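PDB 3JV1: P22 protein, which probably acts as an accessory factor for RNA editing of the cytochrome oxidase subunit II transcript and belongs to the Mam33 family of mitochondrial proteins. Local coordinates for residues E16-R19 with Q20-G23; A168-E171 with E172-S175; Q5-S8 with E9-R13; D159-S162 with L163-Q167. All coordinates share one frame; numbering follows the deposited sequence.

Interaction 1: E16-R19 with Q20-G23; sequences EDER and QRAG
R21 reaches back from a type I beta turn, E18 to R21, to the last residues of helix 2-18, where its guanidinium group meets the carboxylate of E18. The turn is closed by R21 N donating to E18 O at 2.9 Å, and the preceding amide, Q20 N, donates to D17 O at 2.8 Å, so two successive amides are satisfied as the chain leaves the helix. The side chains follow the same reversal. E18 carries CG anti to its own N (chi1 173°) and then bends at chi2 (63°), which turns the carboxylate round to the R21 side. R21 runs out extended from CG to NE, and the two side chains cross at about a right angle. Their salt bridge joins E18 OE1 to R21 NH1 at 3.1 Å; the nitrogen comes nearly in line with the C-O bond, and the carboxylate and guanidinium planes stand 77° apart. Each partner has a second tie: E18 OE2 is hydrogen-bonded to Q167 of helix 152-181, and R21 NH1 also forms a salt bridge with E14, one turn earlier on the helix. NH1 is therefore shared by two carboxylates. One face of the guanidinium lies over the helix backbone near E18 N, with D17 CB 3.7 Å from R21 NH2. On another side of the turn, Q20 folds back along the helix end with its chain extended beyond CG, and its amide nitrogen NE2 donates to E16 O at 3.2 Å, approaching from above the carbonyl plane.

Interaction 2: A168-E171 with E172-S175; sequences ADYE and EWLS
Y170 and W173 both set CG anti to the backbone N (chi1 176° and 178°), whereas L174 swings CG to the other side, beside its own N; these choices bring the Y170 ring against W173 and L174 of the next turn of helix 152-181. The Y170 and W173 rings are nearly parallel, at 21°, but slid so far along each other that they barely overlap, with 5.7 Å between the centroid of the Y170 ring and that of the W173 six-membered ring. Their touch is made by Y170 CE1 and W173 CE3, 3.7 Å apart. L174 instead comes over a face of the tyrosine: its CD1 methyl stands 4.1 Å from the centroid of the Y170 ring in a CH-pi contact, displaced toward the CE2 and CZ rim. Beneath these groups runs regular alpha-helical bonding, each amide from E172 to S175 donating to the carbonyl four residues earlier. D169 O takes a second donor besides W173 N, a water at 2.7 Å that also donates to E172 OE1 and so links that carboxylate to the helix backbone. The polar ends of the larger side chains are used elsewhere: Y170 OH bonds to E14, E171 to Q167, and D169 OD1 to R38 and the amide of G41. Y170 and L174 face helix 2-18, packing on E18 and on E14 and L15 respectively, while W173 NE1 bonds to V101 O and E172 OE2 to H105, both of the second subunit, where V101 lies on strand 95-104.

Interaction 3: Q5-S8 with E9-R13; sequences QRLS and EATLR
T11 meets the preceding turn of helix 2-18 through every atom of its side chain. CB lies 3.5 Å from L7 O. From it OG1 rises in the crowded position between the backbone N and the carbonyl carbon (chi1 48°), which places it 2.9 Å from L7 O and 3.0 Å from S8 O, where its single proton may serve either carbonyl; OG1 also has a weak hydrogen bond with N178 OD1 of helix 152-181. The CG2 branch, beside the backbone N, passes L7 O and ends 4.0 Å from L7 CD1. L7 O also receives T11 N at 3.1 Å, one of four consecutive alpha-helical bonds running from E9 to L12. Along another side of the helix, the extended E9 chain lies over the backbone of Q5: E9 CG is 3.3 Å from Q5 O, and E9 OE2 rests 3.5 Å from Q5 CG, with the amide and carboxylate planes 56° apart. On the side turned to helix 152-181, L7 packs on V181, S8 and L12 on N178, and T11 on I177, while S8 OG is hydrogen-bonded to S182 just beyond that helix. R6, L7 and A10 also meet S140 and Y144 of the second subunit, on its helix 135-146.

Interaction 4: D159-S162 with L163-Q167; sequences DQFS and LWSEQ
F161 and W164, three residues apart on helix 152-181, supply the aromatic part of the contact. Their side chains run side by side and point the same way, each with CG anti to its backbone N. The rings are inclined at 46°, neither stacked nor edge-to-face, and their closest atoms are F161 CZ and W164 CZ3 at 3.8 Å. The indole CE3 lies over one face of the phenyl ring, offset toward its rim. F161 also meets F157 on the same helix and F45 edge-to-face, so F161 sits among three aromatic rings, with W164 on the same helix.

Polar contacts centre on S165. With chi1 at 63°, its OG turns back over the helix and stands 3.2 Å from F161 O and 3.2 Å from S162 O, near enough for its single proton to serve either carbonyl. F161 O also takes S165 N at 2.9 Å, and S162 O takes E166 N at 2.9 Å. S162 OG bonds to I158 O, and the D159 carboxylate forms a salt bridge with R72 of strand 72-80.

A van der Waals contact with the backbone comes from L163, whose CG lies 3.4 Å from D159 O. Serine hydroxyls turned back onto carbonyls of the preceding turn, as at S162 and S165, are a familiar feature of alpha-helices; here S162 lies against R72 of strand 72-80 and S165 against R38 in a loop, on the C-terminal helix of this Mam33-family protein.

In the fold
From the N terminus, interaction 3 (5-13) comes first on helix 2-18, and interaction 1 (16-23) follows where that helix gives way to the loop leading to strand 35-37. The antiparallel sheet and three shorter helices follow before helix 152-181 carries interaction 4 (159-167) and, directly after it, interaction 2 (168-175). All four are local and in series, so none nests within or crosses another, and only interaction 1 rounds a turn. The two terminal helices lie together: the end of helix 2-18 in interaction 1 meets both interactions 2 and 4, with R19 packing on E171, while T11 of interaction 3 meets L174 of interaction 2.

Interaction 1: E16-R19 with Q20-G23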
loop_
_atom_site.group_PDB
_atom_site.type_symbol
_atom_site.label_atom_id
_atom_site.label_comp_id
_atom_site.label_asym_id
_atom_site.label_seq_id
_atom_site.Cartn_x
_atom_site.Cartn_y
_atom_site.Cartn_z
ATOM N N GLU A 16 32.468 14.735 -5.685
ATOM C CA GLU A 16 33.298 15.896 -5.973
ATOM C C GLU A 16 32.650 16.787 -7.019
ATOM O O GLU A 16 32.642 18.004 -6.867
ATOM C CB GLU A 16 34.688 15.465 -6.451
ATOM C CG GLU A 16 35.479 14.692 -5.410
ATOM C CD GLU A 16 36.871 14.313 -5.885
ATOM O OE1 GLU A 16 36.993 13.654 -6.945
ATOM O OE2 GLU A 16 37.849 14.673 -5.195
ATOM N N ASP A 17 32.107 16.190 -8.078
ATOM C CA ASP A 17 31.460 16.980 -9.127
ATOM C C ASP A 17 30.211 17.686 -8.604
ATOM O O ASP A 17 30.039 18.883 -8.801
ATOM C CB ASP A 17 31.076 16.099 -10.323
ATOM C CG ASP A 17 32.282 15.541 -11.052
ATOM O OD1 ASP A 17 33.417 15.949 -10.725
ATOM O OD2 ASP A 17 32.092 14.695 -11.952
ATOM N N GLU A 18 29.343 16.934 -7.940
ATOM C CA GLU A 18 28.108 17.476 -7.379
ATOM C C GLU A 18 28.350 18.769 -6.592
ATOM O O GLU A 18 27.684 19.777 -6.822
ATOM C CB GLU A 18 27.456 16.427 -6.476
ATOM C CG GLU A 18 26.244 16.908 -5.697
ATOM C CD GLU A 18 25.071 17.328 -6.571
ATOM O OE1 GLU A 18 25.094 17.087 -7.798
ATOM O OE2 GLU A 18 24.106 17.897 -6.012
ATOM N N ARG A 19 29.308 18.730 -5.672
ATOM C CA ARG A 19 29.644 19.892 -4.849
ATOM C C ARG A 19 30.063 21.133 -5.654
ATOM O O ARG A 19 30.071 22.246 -5.124
ATOM C CB ARG A 19 30.767 19.532 -3.871
ATOM C CG ARG A 19 30.394 18.499 -2.820
ATOM C CD ARG A 19 31.613 18.135 -1.980
ATOM N NE ARG A 19 31.323 17.134 -0.956
ATOM C CZ ARG A 19 32.255 16.522 -0.227
ATOM N NH1 ARG A 19 33.539 16.807 -0.409
ATOM N NH2 ARG A 19 31.908 15.624 0.684
ATOM N N GLN A 20 30.412 20.946 -6.925
ATOM C CA GLN A 20 30.829 22.067 -7.772
ATOM C C GLN A 20 29.708 22.556 -8.676
ATOM O O GLN A 20 29.857 23.557 -9.380
ATOM C CB GLN A 20 32.010 21.664 -8.650
ATOM C CG GLN A 20 33.272 21.304 -7.904
ATOM C CD GLN A 20 34.349 20.815 -8.846
ATOM O OE1 GLN A 20 34.818 21.560 -9.709
ATOM N NE2 GLN A 20 34.740 19.554 -8.697
ATOM N N ARG A 21 28.592 21.840 -8.668
ATOM C CA ARG A 21 27.465 22.206 -9.504
ATOM C C ARG A 21 26.666 23.347 -8.899
ATOM O O ARG A 21 26.511 23.434 -7.682
ATOM C CB ARG A 21 26.573 20.983 -9.737
ATOM C CG ARG A 21 27.233 19.939 -10.632
ATOM C CD ARG A 21 26.485 18.614 -10.650
ATOM N NE ARG A 21 27.215 17.612 -11.422
ATOM C CZ ARG A 21 27.094 16.298 -11.255
ATOM N NH1 ARG A 21 26.267 15.821 -10.337
ATOM N NH2 ARG A 21 27.807 15.464 -12.001
ATOM N N ALA A 22 26.176 24.234 -9.759
ATOM C CA ALA A 22 25.387 25.372 -9.315
ATOM C C ALA A 22 23.968 24.902 -9.018
ATOM O O ALA A 22 23.562 23.823 -9.446
ATOM C CB ALA A 22 25.370 26.448 -10.394
ATOM N N GLY A 23 23.218 25.711 -8.279
ATOM C CA GLY A 23 21.852 25.341 -7.956
ATOM C C GLY A 23 21.691 24.673 -6.603
ATOM O O GLY A 23 20.579 24.302 -6.227
#

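Interaction 2: A168-E171 with E172-S175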
loop_
_atom_site.group_PDB
_atom_site.type_symbol
_atom_site.label_atom_id
_atom_site.label_comp_id
_atom_site.label_asym_id
_atom_site.label_seq_id
_atom_site.Cartn_x
_atom_site.Cartn_y
_atom_site.Cartn_z
ATOM N N ALA A 168 21.188 17.238 0.554
ATOM C CA ALA A 168 22.059 16.752 1.616
ATOM C C ALA A 168 22.013 15.221 1.665
ATOM O O ALA A 168 23.037 14.568 1.839
ATOM C CB ALA A 168 21.621 17.334 2.954
ATOM N N ASP A 169 20.820 14.652 1.516
ATOM C CA ASP A 169 20.672 13.201 1.545
ATOM C C ASP A 169 21.407 12.562 0.377
ATOM O O ASP A 169 21.983 11.484 0.511
ATOM C CB ASP A 169 19.192 12.793 1.494
ATOM C CG ASP A 169 18.472 13.033 2.809
ATOM O OD1 ASP A 169 19.141 13.253 3.842
ATOM O OD2 ASP A 169 17.226 12.985 2.806
ATOM N N TYR A 170 21.384 13.239 -0.764
ATOM C CA TYR A 170 22.054 12.741 -1.958
ATOM C C TYR A 170 23.557 12.656 -1.757
ATOM O O TYR A 170 24.178 11.674 -2.142
ATOM C CB TYR A 170 21.772 13.640 -3.161
ATOM C CG TYR A 170 22.523 13.200 -4.393
ATOM C CD1 TYR A 170 22.379 11.904 -4.887
ATOM C CD2 TYR A 170 23.383 14.071 -5.066
ATOM C CE1 TYR A 170 23.067 11.482 -6.017
ATOM C CE2 TYR A 170 24.080 13.657 -6.204
ATOM C CZ TYR A 170 23.914 12.361 -6.670
ATOM O OH TYR A 170 24.592 11.931 -7.784
ATOM N N GLU A 171 24.142 13.688 -1.160
ATOM C CA GLU A 171 25.580 13.695 -0.921
ATOM C C GLU A 171 25.965 12.677 0.145
ATOM O O GLU A 171 27.029 12.073 0.075
ATOM C CB GLU A 171 26.049 15.084 -0.490
ATOM C CG GLU A 171 25.751 16.163 -1.507
ATOM C CD GLU A 171 26.321 17.511 -1.114
ATOM O OE1 GLU A 171 25.842 18.535 -1.649
ATOM O OE2 GLU A 171 27.255 17.542 -0.284
ATOM N N GLU A 172 25.104 12.499 1.137
ATOM C CA GLU A 172 25.373 11.546 2.201
ATOM C C GLU A 172 25.252 10.140 1.600
ATOM O O GLU A 172 25.969 9.216 1.989
ATOM C CB GLU A 172 24.373 11.762 3.336
ATOM C CG GLU A 172 24.735 11.100 4.650
ATOM C CD GLU A 172 24.247 9.677 4.733
ATOM O OE1 GLU A 172 23.148 9.411 4.201
ATOM O OE2 GLU A 172 24.951 8.836 5.340
ATOM N N TRP A 173 24.348 10.005 0.632
ATOM C CA TRP A 173 24.117 8.750 -0.083
ATOM C C TRP A 173 25.412 8.358 -0.807
ATOM O O TRP A 173 25.912 7.251 -0.647
ATOM C CB TRP A 173 22.979 8.959 -1.085
ATOM C CG TRP A 173 22.632 7.780 -1.957
ATOM C CD1 TRP A 173 21.824 6.732 -1.637
ATOM C CD2 TRP A 173 23.012 7.593 -3.325
ATOM N NE1 TRP A 173 21.663 5.909 -2.724
ATOM C CE2 TRP A 173 22.383 6.415 -3.775
ATOM C CE3 TRP A 173 23.823 8.312 -4.216
ATOM C CZ2 TRP A 173 22.537 5.933 -5.082
ATOM C CZ3 TRP A 173 23.978 7.834 -5.516
ATOM C CH2 TRP A 173 23.335 6.654 -5.936
ATOM N N LEU A 174 25.963 9.282 -1.584
ATOM C CA LEU A 174 27.210 9.038 -2.320
ATOM C C LEU A 174 28.348 8.637 -1.385
ATOM O O LEU A 174 29.056 7.661 -1.630
ATOM C CB LEU A 174 27.629 10.292 -3.090
ATOM C CG LEU A 174 26.748 10.748 -4.255
ATOM C CD1 LEU A 174 27.166 12.140 -4.719
ATOM C CD2 LEU A 174 26.865 9.742 -5.389
ATOM N N SER A 175 28.512 9.405 -0.313
ATOM C CA SER A 175 29.561 9.166 0.669
ATOM C C SER A 175 29.440 7.830 1.390
ATOM O O SER A 175 30.432 7.122 1.569
ATOM C CB SER A 175 29.567 10.281 1.705
ATOM O OG SER A 175 30.536 10.020 2.705
HETATM O O HOH W 1 20.980 9.828 2.354
#

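Interaction 3: Q5-S8 with E9-R13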
loop_
_atom_site.group_PDB
_atom_site.type_symbol
_atom_site.label_atom_id
_atom_site.label_comp_id
_atom_site.label_asym_id
_atom_site.label_seq_id
_atom_site.Cartn_x
_atom_site.Cartn_y
_atom_site.Cartn_z
ATOM N N GLN A 5 36.218 -1.366 -6.875
ATOM C CA GLN A 5 37.143 -0.249 -6.978
ATOM C C GLN A 5 36.515 0.793 -7.913
ATOM O O GLN A 5 36.558 1.987 -7.639
ATOM C CB GLN A 5 38.488 -0.749 -7.515
ATOM C CG GLN A 5 39.625 0.250 -7.420
ATOM C CD GLN A 5 40.989 -0.401 -7.598
ATOM O OE1 GLN A 5 42.003 0.284 -7.734
ATOM N NE2 GLN A 5 41.019 -1.730 -7.589
ATOM N N ARG A 6 35.919 0.321 -9.005
ATOM C CA ARG A 6 35.245 1.184 -9.970
ATOM C C ARG A 6 34.097 1.948 -9.309
ATOM O O ARG A 6 33.937 3.147 -9.529
ATOM C CB ARG A 6 34.672 0.360 -11.117
ATOM C CG ARG A 6 35.697 -0.174 -12.096
ATOM C CD ARG A 6 35.031 -1.085 -13.124
ATOM N NE ARG A 6 33.819 -0.487 -13.683
ATOM C CZ ARG A 6 33.128 -1.006 -14.694
ATOM N NH1 ARG A 6 33.527 -2.139 -15.263
ATOM N NH2 ARG A 6 32.040 -0.388 -15.138
ATOM N N LEU A 7 33.294 1.247 -8.507
ATOM C CA LEU A 7 32.161 1.875 -7.830
ATOM C C LEU A 7 32.655 2.876 -6.798
ATOM O O LEU A 7 32.036 3.923 -6.583
ATOM C CB LEU A 7 31.266 0.821 -7.157
ATOM C CG LEU A 7 30.011 1.388 -6.476
ATOM C CD1 LEU A 7 29.287 2.335 -7.437
ATOM C CD2 LEU A 7 29.086 0.253 -6.049
ATOM N N SER A 8 33.774 2.549 -6.158
ATOM C CA SER A 8 34.369 3.437 -5.166
ATOM C C SER A 8 34.806 4.740 -5.845
ATOM O O SER A 8 34.525 5.832 -5.357
ATOM C CB SER A 8 35.583 2.768 -4.517
ATOM O OG SER A 8 36.209 3.652 -3.605
ATOM N N GLU A 9 35.490 4.614 -6.978
ATOM C CA GLU A 9 35.966 5.776 -7.731
ATOM C C GLU A 9 34.813 6.601 -8.303
ATOM O O GLU A 9 34.830 7.830 -8.251
ATOM C CB GLU A 9 36.866 5.330 -8.884
ATOM C CG GLU A 9 38.186 4.713 -8.469
ATOM C CD GLU A 9 38.961 4.160 -9.659
ATOM O OE1 GLU A 9 39.240 4.934 -10.598
ATOM O OE2 GLU A 9 39.290 2.953 -9.658
ATOM N N ALA A 10 33.815 5.915 -8.849
ATOM C CA ALA A 10 32.661 6.579 -9.446
ATOM C C ALA A 10 31.870 7.413 -8.438
ATOM O O ALA A 10 31.442 8.525 -8.755
ATOM C CB ALA A 10 31.750 5.546 -10.102
ATOM N N THR A 11 31.664 6.886 -7.232
ATOM C CA THR A 11 30.916 7.630 -6.223
ATOM C C THR A 11 31.707 8.848 -5.734
ATOM O O THR A 11 31.143 9.916 -5.506
ATOM C CB THR A 11 30.521 6.725 -5.017
ATOM O OG1 THR A 11 31.661 5.981 -4.574
ATOM C CG2 THR A 11 29.418 5.741 -5.426
ATOM N N LEU A 12 33.016 8.693 -5.580
ATOM C CA LEU A 12 33.848 9.798 -5.138
ATOM C C LEU A 12 33.818 10.896 -6.202
ATOM O O LEU A 12 33.678 12.073 -5.887
ATOM C CB LEU A 12 35.286 9.327 -4.908
ATOM C CG LEU A 12 36.261 10.411 -4.444
ATOM C CD1 LEU A 12 35.725 11.068 -3.178
ATOM C CD2 LEU A 12 37.643 9.802 -4.198
ATOM N N ARG A 13 33.941 10.500 -7.463
ATOM C CA ARG A 13 33.912 11.450 -8.568
ATOM C C ARG A 13 32.600 12.242 -8.577
ATOM O O ARG A 13 32.596 13.457 -8.750
ATOM C CB ARG A 13 34.085 10.703 -9.892
ATOM C CG ARG A 13 33.798 11.528 -11.140
ATOM C CD ARG A 13 34.089 10.716 -12.392
ATOM N NE ARG A 13 33.498 11.308 -13.586
ATOM C CZ ARG A 13 33.582 10.780 -14.802
ATOM N NH1 ARG A 13 34.234 9.642 -14.991
ATOM N NH2 ARG A 13 33.008 11.387 -15.827
#

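Interaction 4: D159-S162 with L163-Q167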
loop_
_atom_site.group_PDB
_atom_site.type_symbol
_atom_site.label_atom_id
_atom_site.label_comp_id
_atom_site.label_asym_id
_atom_site.label_seq_id
_atom_site.Cartn_x
_atom_site.Cartn_y
_atom_site.Cartn_z
ATOM N N ASP A 159 8.678 23.082 0.565
ATOM C CA ASP A 159 9.338 22.798 -0.712
ATOM C C ASP A 159 10.815 23.118 -0.586
ATOM O O ASP A 159 11.674 22.308 -0.938
ATOM C CB ASP A 159 8.758 23.643 -1.853
ATOM C CG ASP A 159 7.410 23.145 -2.331
ATOM O OD1 ASP A 159 7.232 21.912 -2.441
ATOM O OD2 ASP A 159 6.532 23.991 -2.617
ATOM N N GLN A 160 11.103 24.316 -0.091
ATOM C CA GLN A 160 12.480 24.750 0.095
ATOM C C GLN A 160 13.266 23.810 1.007
ATOM O O GLN A 160 14.387 23.416 0.679
ATOM C CB GLN A 160 12.514 26.170 0.661
ATOM C CG GLN A 160 12.456 27.263 -0.394
ATOM C CD GLN A 160 12.345 28.657 0.211
ATOM O OE1 GLN A 160 13.039 28.991 1.173
ATOM N NE2 GLN A 160 11.474 29.481 -0.362
ATOM N N PHE A 161 12.687 23.443 2.149
ATOM C CA PHE A 161 13.390 22.546 3.056
ATOM C C PHE A 161 13.603 21.165 2.428
ATOM O O PHE A 161 14.655 20.561 2.588
ATOM C CB PHE A 161 12.631 22.386 4.378
ATOM C CG PHE A 161 13.477 21.817 5.477
ATOM C CD1 PHE A 161 14.374 22.627 6.164
ATOM C CD2 PHE A 161 13.432 20.464 5.779
ATOM C CE1 PHE A 161 15.216 22.097 7.137
ATOM C CE2 PHE A 161 14.270 19.919 6.748
ATOM C CZ PHE A 161 15.165 20.739 7.428
ATOM N N SER A 162 12.596 20.670 1.717
ATOM C CA SER A 162 12.690 19.365 1.071
ATOM C C SER A 162 13.804 19.323 0.035
ATOM O O SER A 162 14.511 18.330 -0.068
ATOM C CB SER A 162 11.360 18.996 0.406
ATOM O OG SER A 162 10.379 18.653 1.373
ATOM N N LEU A 163 13.950 20.395 -0.737
ATOM C CA LEU A 163 14.992 20.451 -1.753
ATOM C C LEU A 163 16.362 20.437 -1.104
ATOM O O LEU A 163 17.268 19.722 -1.539
ATOM C CB LEU A 163 14.861 21.714 -2.598
ATOM C CG LEU A 163 13.743 21.755 -3.633
ATOM C CD1 LEU A 163 13.766 23.109 -4.313
ATOM C CD2 LEU A 163 13.918 20.631 -4.653
ATOM N N TRP A 164 16.509 21.230 -0.054
ATOM C CA TRP A 164 17.774 21.301 0.649
ATOM C C TRP A 164 18.148 19.969 1.292
ATOM O O TRP A 164 19.294 19.537 1.200
ATOM C CB TRP A 164 17.716 22.396 1.708
ATOM C CG TRP A 164 18.895 22.397 2.605
ATOM C CD1 TRP A 164 20.098 22.995 2.383
ATOM C CD2 TRP A 164 19.005 21.716 3.855
ATOM N NE1 TRP A 164 20.956 22.726 3.419
ATOM C CE2 TRP A 164 20.311 21.943 4.337
ATOM C CE3 TRP A 164 18.126 20.932 4.614
ATOM C CZ2 TRP A 164 20.763 21.414 5.553
ATOM C CZ3 TRP A 164 18.574 20.406 5.819
ATOM C CH2 TRP A 164 19.882 20.651 6.276
ATOM N N SER A 165 17.190 19.305 1.937
ATOM C CA SER A 165 17.499 18.037 2.584
ATOM C C SER A 165 17.695 16.922 1.560
ATOM O O SER A 165 18.463 15.993 1.793
ATOM C CB SER A 165 16.413 17.658 3.599
ATOM O OG SER A 165 15.161 17.457 2.978
ATOM N N GLU A 166 17.008 17.013 0.429
ATOM C CA GLU A 166 17.169 16.010 -0.612
ATOM C C GLU A 166 18.616 16.071 -1.097
ATOM O O GLU A 166 19.270 15.046 -1.290
ATOM C CB GLU A 166 16.223 16.288 -1.781
ATOM C CG GLU A 166 16.431 15.357 -2.956
ATOM C CD GLU A 166 15.477 15.623 -4.107
ATOM O OE1 GLU A 166 15.332 16.799 -4.515
ATOM O OE2 GLU A 166 14.880 14.649 -4.613
ATOM N N GLN A 167 19.104 17.295 -1.273
ATOM C CA GLN A 167 20.460 17.551 -1.734
ATOM C C GLN A 167 21.461 17.008 -0.722
ATOM O O GLN A 167 22.461 16.389 -1.087
ATOM C CB GLN A 167 20.651 19.062 -1.931
ATOM C CG GLN A 167 22.068 19.494 -2.282
ATOM C CD GLN A 167 22.582 18.824 -3.530
ATOM O OE1 GLN A 167 21.886 18.759 -4.544
ATOM N NE2 GLN A 167 23.811 18.330 -3.471
#